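Long-range contacts in Bm4233, isoform b (Brugia malayi, PDB 6ANY), which probably binds and transports sterols, as a secreted venom allergen-like member of the CAP superfamily from a filarial nematode: residues N36-P41 with Y115-S120; G30-R35 with S109-L114. One frame throughout, in Å; residues are numbered along the deposited sequence.

Overall arrangement
From the N terminus, helix 10-28 gives way to a long loop whose two halves supply the first partners of both contacts: 30-35 for contact 2, then 36-41 for contact 1. Some seventy residues later, beyond strand 80-87 and helix 99-108, come the second partners: helix 110-114 for contact 2, then the loop 115-120 for contact 1. Because the segments alternate, the two closures cross. Their centres lie about 7 Å apart, and backbone hydrogen bonds join Leu32 to Met40 and Arg35 to Tyr115. Together the contacts tie the loop after the first helix to the chain leading from helix 110-114 towards helix 125-128.

Contact 1: N36-P41 with Y115-S120. With NAG (2-acetamido-2-deoxy-beta-D-glucopyranose), chain B.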
loop_
_atom_site.group_PDB
_atom_site.type_symbol
_atom_site.label_atom_id
_atom_site.label_comp_id
_atom_site.label_asym_id
_atom_site.label_seq_id
_atom_site.Cartn_x
_atom_site.Cartn_y
_atom_site.Cartn_z
ATOM N N ASN A 36 -3.151 -15.030 -14.229
ATOM C CA ASN A 36 -2.920 -16.220 -15.026
ATOM C C ASN A 36 -2.843 -17.478 -14.162
ATOM O O ASN A 36 -2.650 -18.565 -14.688
ATOM C CB ASN A 36 -1.628 -16.070 -15.841
ATOM C CG ASN A 36 -1.817 -15.235 -17.094
ATOM O OD1 ASN A 36 -2.001 -14.027 -17.021
ATOM N ND2 ASN A 36 -1.767 -15.881 -18.248
ATOM N N GLY A 37 -2.987 -17.342 -12.845
ATOM C CA GLY A 37 -2.921 -18.520 -11.985
ATOM C C GLY A 37 -1.450 -18.938 -11.694
ATOM O O GLY A 37 -1.186 -19.998 -11.089
ATOM N N THR A 38 -0.499 -18.104 -12.065
ATOM C CA THR A 38 0.928 -18.437 -11.833
ATOM C C THR A 38 1.504 -17.561 -10.704
ATOM O O THR A 38 1.179 -16.364 -10.585
ATOM C CB THR A 38 1.777 -18.424 -13.146
ATOM O OG1 THR A 38 2.593 -17.254 -13.249
ATOM C CG2 THR A 38 0.898 -18.565 -14.402
ATOM N N TYR A 39 2.349 -18.166 -9.856
ATOM C CA TYR A 39 2.956 -17.444 -8.734
ATOM C C TYR A 39 3.800 -16.268 -9.175
ATOM O O TYR A 39 4.490 -16.335 -10.131
ATOM C CB TYR A 39 3.781 -18.370 -7.870
ATOM C CG TYR A 39 2.915 -19.312 -7.050
ATOM C CD1 TYR A 39 2.068 -18.815 -6.068
ATOM C CD2 TYR A 39 2.937 -20.694 -7.271
ATOM C CE1 TYR A 39 1.235 -19.636 -5.347
ATOM C CE2 TYR A 39 2.136 -21.540 -6.534
ATOM C CZ TYR A 39 1.279 -20.986 -5.568
ATOM O OH TYR A 39 0.504 -21.779 -4.816
ATOM N N MET A 40 3.725 -15.178 -8.432
ATOM C CA MET A 40 4.566 -14.046 -8.677
ATOM C C MET A 40 5.975 -14.397 -8.307
ATOM O O MET A 40 6.180 -15.267 -7.489
ATOM C CB MET A 40 4.052 -12.855 -7.876
ATOM C CG MET A 40 2.744 -12.307 -8.458
ATOM S SD MET A 40 2.989 -11.302 -9.968
ATOM C CE MET A 40 3.654 -9.766 -9.384
ATOM N N PRO A 41 6.951 -13.730 -8.916
ATOM C CA PRO A 41 8.350 -14.159 -8.745
ATOM C C PRO A 41 8.862 -13.770 -7.386
ATOM O O PRO A 41 8.436 -12.766 -6.853
ATOM C CB PRO A 41 9.103 -13.369 -9.839
ATOM C CG PRO A 41 8.177 -12.275 -10.271
ATOM C CD PRO A 41 6.809 -12.816 -10.064
ATOM N N TYR A 115 -3.965 -8.523 -12.776
ATOM C CA TYR A 115 -2.515 -8.447 -13.084
ATOM C C TYR A 115 -2.082 -9.703 -13.864
ATOM O O TYR A 115 -1.991 -10.770 -13.331
ATOM C CB TYR A 115 -1.699 -8.270 -11.819
ATOM C CG TYR A 115 -0.248 -8.053 -12.057
ATOM C CD1 TYR A 115 0.644 -9.118 -12.163
ATOM C CD2 TYR A 115 0.234 -6.811 -12.183
ATOM C CE1 TYR A 115 1.989 -8.908 -12.374
ATOM C CE2 TYR A 115 1.572 -6.600 -12.351
ATOM C CZ TYR A 115 2.431 -7.671 -12.495
ATOM O OH TYR A 115 3.752 -7.461 -12.680
ATOM N N LYS A 116 -1.851 -9.531 -15.151
ATOM C CA LYS A 116 -1.475 -10.649 -15.980
ATOM C C LYS A 116 -0.021 -11.033 -15.719
ATOM O O LYS A 116 0.814 -10.211 -15.289
ATOM C CB LYS A 116 -1.650 -10.294 -17.483
ATOM C CG LYS A 116 -0.480 -9.474 -18.019
ATOM C CD LYS A 116 -0.686 -8.976 -19.461
ATOM C CE LYS A 116 0.436 -8.030 -19.804
ATOM N NZ LYS A 116 0.287 -7.421 -21.127
ATOM N N GLN A 117 0.277 -12.292 -15.978
ATOM C CA GLN A 117 1.655 -12.794 -15.904
ATOM C C GLN A 117 2.651 -11.814 -16.532
ATOM O O GLN A 117 2.522 -11.496 -17.731
ATOM C CB GLN A 117 1.735 -14.149 -16.614
ATOM C CG GLN A 117 3.157 -14.631 -16.873
ATOM C CD GLN A 117 3.514 -15.744 -15.963
ATOM O OE1 GLN A 117 3.895 -15.508 -14.816
ATOM N NE2 GLN A 117 3.329 -16.990 -16.448
ATOM N N ASN A 118 3.612 -11.332 -15.708
ATOM C CA ASN A 118 4.594 -10.317 -16.078
ATOM C C ASN A 118 6.003 -10.703 -15.513
ATOM O O ASN A 118 6.463 -10.098 -14.571
ATOM C CB ASN A 118 4.177 -8.917 -15.549
ATOM C CG ASN A 118 5.084 -7.797 -16.080
ATOM O OD1 ASN A 118 5.539 -7.898 -17.213
ATOM N ND2 ASN A 118 5.384 -6.748 -15.259
ATOM N N PRO A 119 6.664 -11.718 -16.079
ATOM C CA PRO A 119 7.852 -12.335 -15.504
ATOM C C PRO A 119 9.022 -11.381 -15.219
ATOM O O PRO A 119 9.645 -11.497 -14.149
ATOM C CB PRO A 119 8.220 -13.421 -16.515
ATOM C CG PRO A 119 7.414 -13.153 -17.737
ATOM C CD PRO A 119 6.186 -12.475 -17.243
ATOM N N SER A 120 9.260 -10.417 -16.112
ATOM C CA SER A 120 10.263 -9.381 -15.888
ATOM C C SER A 120 10.004 -8.515 -14.659
ATOM O O SER A 120 10.947 -7.930 -14.142
ATOM C CB SER A 120 10.377 -8.424 -17.079
ATOM O OG SER A 120 9.194 -7.655 -17.204
HETATM C C1 NAG B . -1.849 -15.301 -19.654
HETATM C C2 NAG B . -0.893 -15.914 -20.671
HETATM C C3 NAG B . -1.075 -15.278 -22.043
HETATM C C4 NAG B . -2.546 -15.253 -22.442
HETATM C C5 NAG B . -3.407 -14.685 -21.319
HETATM C C6 NAG B . -4.885 -14.737 -21.685
HETATM C C7 NAG B . 1.366 -16.735 -20.340
HETATM C C8 NAG B . 2.804 -16.333 -20.195
HETATM N N2 NAG B . 0.477 -15.752 -20.227
HETATM O O3 NAG B . -0.330 -16.019 -23.016
HETATM O O4 NAG B . -2.709 -14.454 -23.618
HETATM O O5 NAG B . -3.189 -15.432 -20.124
HETATM O O6 NAG B . -5.374 -16.072 -21.510
HETATM O O7 NAG B . 1.033 -17.890 -20.550
HETATM O O HOH W 1 4.914 -14.975 -12.358
#
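Asn36 and Gln117 meet through a hydrogen bond from backbone to side chain: Gln117 N reaches Asn36 OD1 at 3.0 Å. The bond is nearly straight at the hydrogen (171°), yet the donor stands well above the carbonyl plane. A second bond joins two side chains that cross at about a right angle, Thr38 OG1 donating to Gln117 OE1 over 2.7 Å, again from above the carbonyl plane. Gln117 OE1 also accepts from a water that donates to Tyr39 O, and more weakly from Asn34 ND2, so this oxygen is gripped by two donors and, weakly, by a third. CG of Gln117 lies anti to the backbone N (chi1 167°), and the chain then bends to bring the oxygen to Thr38.

Asn36, Gly37 and Thr38 form an N-glycosylation sequon, here occupied: Asn36 ND2 is bonded covalently to C1 of an N-acetylglucosamine. The carbonyl of the same amide is thus held by the protein while its nitrogen carries the sugar, whose acetyl methyl C8 lies 3.7 Å from Gln117 CG.

Apolar contact takes over towards Met40, whose doubly bent chain makes a Met-aromatic contact with Tyr115. Met40 SD sits obliquely, 4.5 Å from the centroid of the Tyr115 ring, and Met40 CE reaches Tyr115 CE1 at 3.5 Å. Tyr115 OH accepts a hydrogen bond from Asn118 ND2 at 3.1 Å, the donor's amide plane containing the oxygen.

Contact 2: G30-R35 with S109-L114; sequences GKLKNR and SELPKL
Arg35 lies along the backbone carbonyls of Pro112 and Lys113, on the short helix 110-114 of the CAP fold, an alpha-beta-alpha sandwich. The loop carrying it leaves helix 10-28 through a Schellman motif with Gly30 at its C-prime position. The contact shows how a loop can lie against a helix largely by close carbon-oxygen approaches. Arg35 CA makes a CA-H...O contact of 3.1 Å with Pro112 O, and Arg35 CB stays 3.6 Å from the same oxygen. Arg35 CG moves on to Lys113 O, also at 3.1 Å. A bend at chi2 (-98°) then keeps the chain close to that carbonyl: CD passes it, and Arg35 NE comes within 3.2 Å of Lys113 O at an angle too poor for a hydrogen bond. CZ and NH2 stay near it too, Lys113 O lying over one face of the guanidinium, 3.6 Å from Arg35 CZ.

Leu111 supplies the apolar end of the contact. It turns CG away from its own amide nitrogen (chi1 160°), which carries both methyls to the loop. CD1 rests against Asn34 CB, and Leu111 CD2 meets Leu32 CB at 3.8 Å. Between those two loop residues Lys33 O comes within 3.4 Å of Leu111 CG.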
loop_
_atom_site.group_PDB
_atom_site.type_symbol
_atom_site.label_atom_id
_atom_site.label_comp_id
_atom_site.label_asym_id
_atom_site.label_seq_id
_atom_site.Cartn_x
_atom_site.Cartn_y
_atom_site.Cartn_z
ATOM N N GLY A 30 7.103 -15.777 -3.136
ATOM C CA GLY A 30 6.539 -16.581 -4.208
ATOM C C GLY A 30 5.227 -17.248 -3.849
ATOM O O GLY A 30 4.911 -18.273 -4.446
ATOM N N LYS A 31 4.466 -16.692 -2.895
ATOM C CA LYS A 31 3.221 -17.363 -2.426
ATOM C C LYS A 31 1.936 -16.823 -3.072
ATOM O O LYS A 31 0.847 -17.321 -2.722
ATOM C CB LYS A 31 3.028 -17.255 -0.906
ATOM C CG LYS A 31 4.291 -17.399 -0.066
ATOM C CD LYS A 31 4.468 -18.752 0.614
ATOM C CE LYS A 31 4.621 -19.879 -0.373
ATOM N NZ LYS A 31 5.411 -20.994 0.235
ATOM N N LEU A 32 2.016 -15.806 -3.919
ATOM C CA LEU A 32 0.793 -15.152 -4.440
ATOM C C LEU A 32 0.654 -15.247 -5.971
ATOM O O LEU A 32 1.580 -14.984 -6.697
ATOM C CB LEU A 32 0.687 -13.660 -4.023
ATOM C CG LEU A 32 0.787 -13.341 -2.534
ATOM C CD1 LEU A 32 0.814 -11.862 -2.338
ATOM C CD2 LEU A 32 -0.329 -14.032 -1.760
ATOM N N LYS A 33 -0.539 -15.612 -6.421
ATOM C CA LYS A 33 -0.828 -15.854 -7.800
ATOM C C LYS A 33 -1.223 -14.568 -8.483
ATOM O O LYS A 33 -1.903 -13.732 -7.899
ATOM C CB LYS A 33 -1.960 -16.890 -7.954
ATOM C CG LYS A 33 -1.482 -18.334 -7.735
ATOM C CD LYS A 33 -2.570 -19.303 -7.406
ATOM C CE LYS A 33 -2.140 -20.738 -7.719
ATOM N NZ LYS A 33 -3.165 -21.698 -7.194
ATOM N N ASN A 34 -0.887 -14.470 -9.758
ATOM C CA ASN A 34 -1.388 -13.420 -10.593
ATOM C C ASN A 34 -2.681 -13.899 -11.275
ATOM O O ASN A 34 -3.218 -14.997 -11.001
ATOM C CB ASN A 34 -0.284 -12.953 -11.575
ATOM C CG ASN A 34 0.223 -14.060 -12.509
ATOM O OD1 ASN A 34 -0.502 -14.994 -12.861
ATOM N ND2 ASN A 34 1.513 -13.984 -12.856
ATOM N N ARG A 35 -3.149 -13.093 -12.190
ATOM C CA ARG A 35 -4.372 -13.376 -12.956
ATOM C C ARG A 35 -4.355 -14.667 -13.806
ATOM O O ARG A 35 -5.387 -15.325 -14.015
ATOM C CB ARG A 35 -4.591 -12.184 -13.887
ATOM C CG ARG A 35 -5.996 -11.756 -14.098
ATOM C CD ARG A 35 -6.559 -12.306 -15.360
ATOM N NE ARG A 35 -7.885 -11.750 -15.513
ATOM C CZ ARG A 35 -8.260 -10.829 -16.385
ATOM N NH1 ARG A 35 -7.414 -10.330 -17.287
ATOM N NH2 ARG A 35 -9.528 -10.413 -16.362
ATOM N N SER A 109 -6.284 -6.773 -4.217
ATOM C CA SER A 109 -7.005 -7.768 -4.997
ATOM C C SER A 109 -6.800 -7.584 -6.503
ATOM O O SER A 109 -7.127 -8.478 -7.298
ATOM C CB SER A 109 -8.534 -7.721 -4.708
ATOM O OG SER A 109 -9.172 -6.589 -5.372
ATOM N N GLU A 110 -6.283 -6.427 -6.916
ATOM C CA GLU A 110 -5.880 -6.214 -8.316
ATOM C C GLU A 110 -4.896 -7.247 -8.835
ATOM O O GLU A 110 -4.904 -7.550 -10.053
ATOM C CB GLU A 110 -5.342 -4.788 -8.550
ATOM C CG GLU A 110 -6.406 -3.733 -8.467
ATOM C CD GLU A 110 -5.879 -2.330 -8.455
ATOM O OE1 GLU A 110 -4.653 -2.126 -8.372
ATOM O OE2 GLU A 110 -6.711 -1.397 -8.524
ATOM N N LEU A 111 -4.089 -7.840 -7.929
ATOM C CA LEU A 111 -3.081 -8.773 -8.385
ATOM C C LEU A 111 -3.705 -10.041 -8.984
ATOM O O LEU A 111 -3.419 -10.374 -10.164
ATOM C CB LEU A 111 -2.074 -9.094 -7.290
ATOM C CG LEU A 111 -1.268 -10.408 -7.491
ATOM C CD1 LEU A 111 -0.266 -10.269 -8.631
ATOM C CD2 LEU A 111 -0.567 -10.821 -6.235
ATOM N N PRO A 112 -4.537 -10.764 -8.192
ATOM C CA PRO A 112 -5.121 -12.003 -8.717
ATOM C C PRO A 112 -6.184 -11.772 -9.756
ATOM O O PRO A 112 -6.292 -12.556 -10.694
ATOM C CB PRO A 112 -5.694 -12.676 -7.473
ATOM C CG PRO A 112 -5.817 -11.597 -6.478
ATOM C CD PRO A 112 -4.695 -10.698 -6.721
ATOM N N LYS A 113 -6.914 -10.676 -9.661
ATOM C CA LYS A 113 -8.034 -10.377 -10.605
ATOM C C LYS A 113 -7.656 -9.677 -11.905
ATOM O O LYS A 113 -8.271 -9.977 -12.894
ATOM C CB LYS A 113 -9.112 -9.539 -9.952
ATOM C CG LYS A 113 -9.635 -10.082 -8.653
ATOM C CD LYS A 113 -10.082 -11.543 -8.702
ATOM C CE LYS A 113 -11.581 -11.729 -8.857
ATOM N NZ LYS A 113 -12.098 -12.931 -8.121
ATOM N N LEU A 114 -6.686 -8.753 -11.890
ATOM C CA LEU A 114 -6.339 -7.953 -13.070
ATOM C C LEU A 114 -4.871 -7.995 -13.561
ATOM O O LEU A 114 -4.571 -7.457 -14.645
ATOM C CB LEU A 114 -6.690 -6.516 -12.804
ATOM C CG LEU A 114 -8.173 -6.243 -12.512
ATOM C CD1 LEU A 114 -8.260 -4.857 -11.925
ATOM C CD2 LEU A 114 -8.996 -6.347 -13.795
#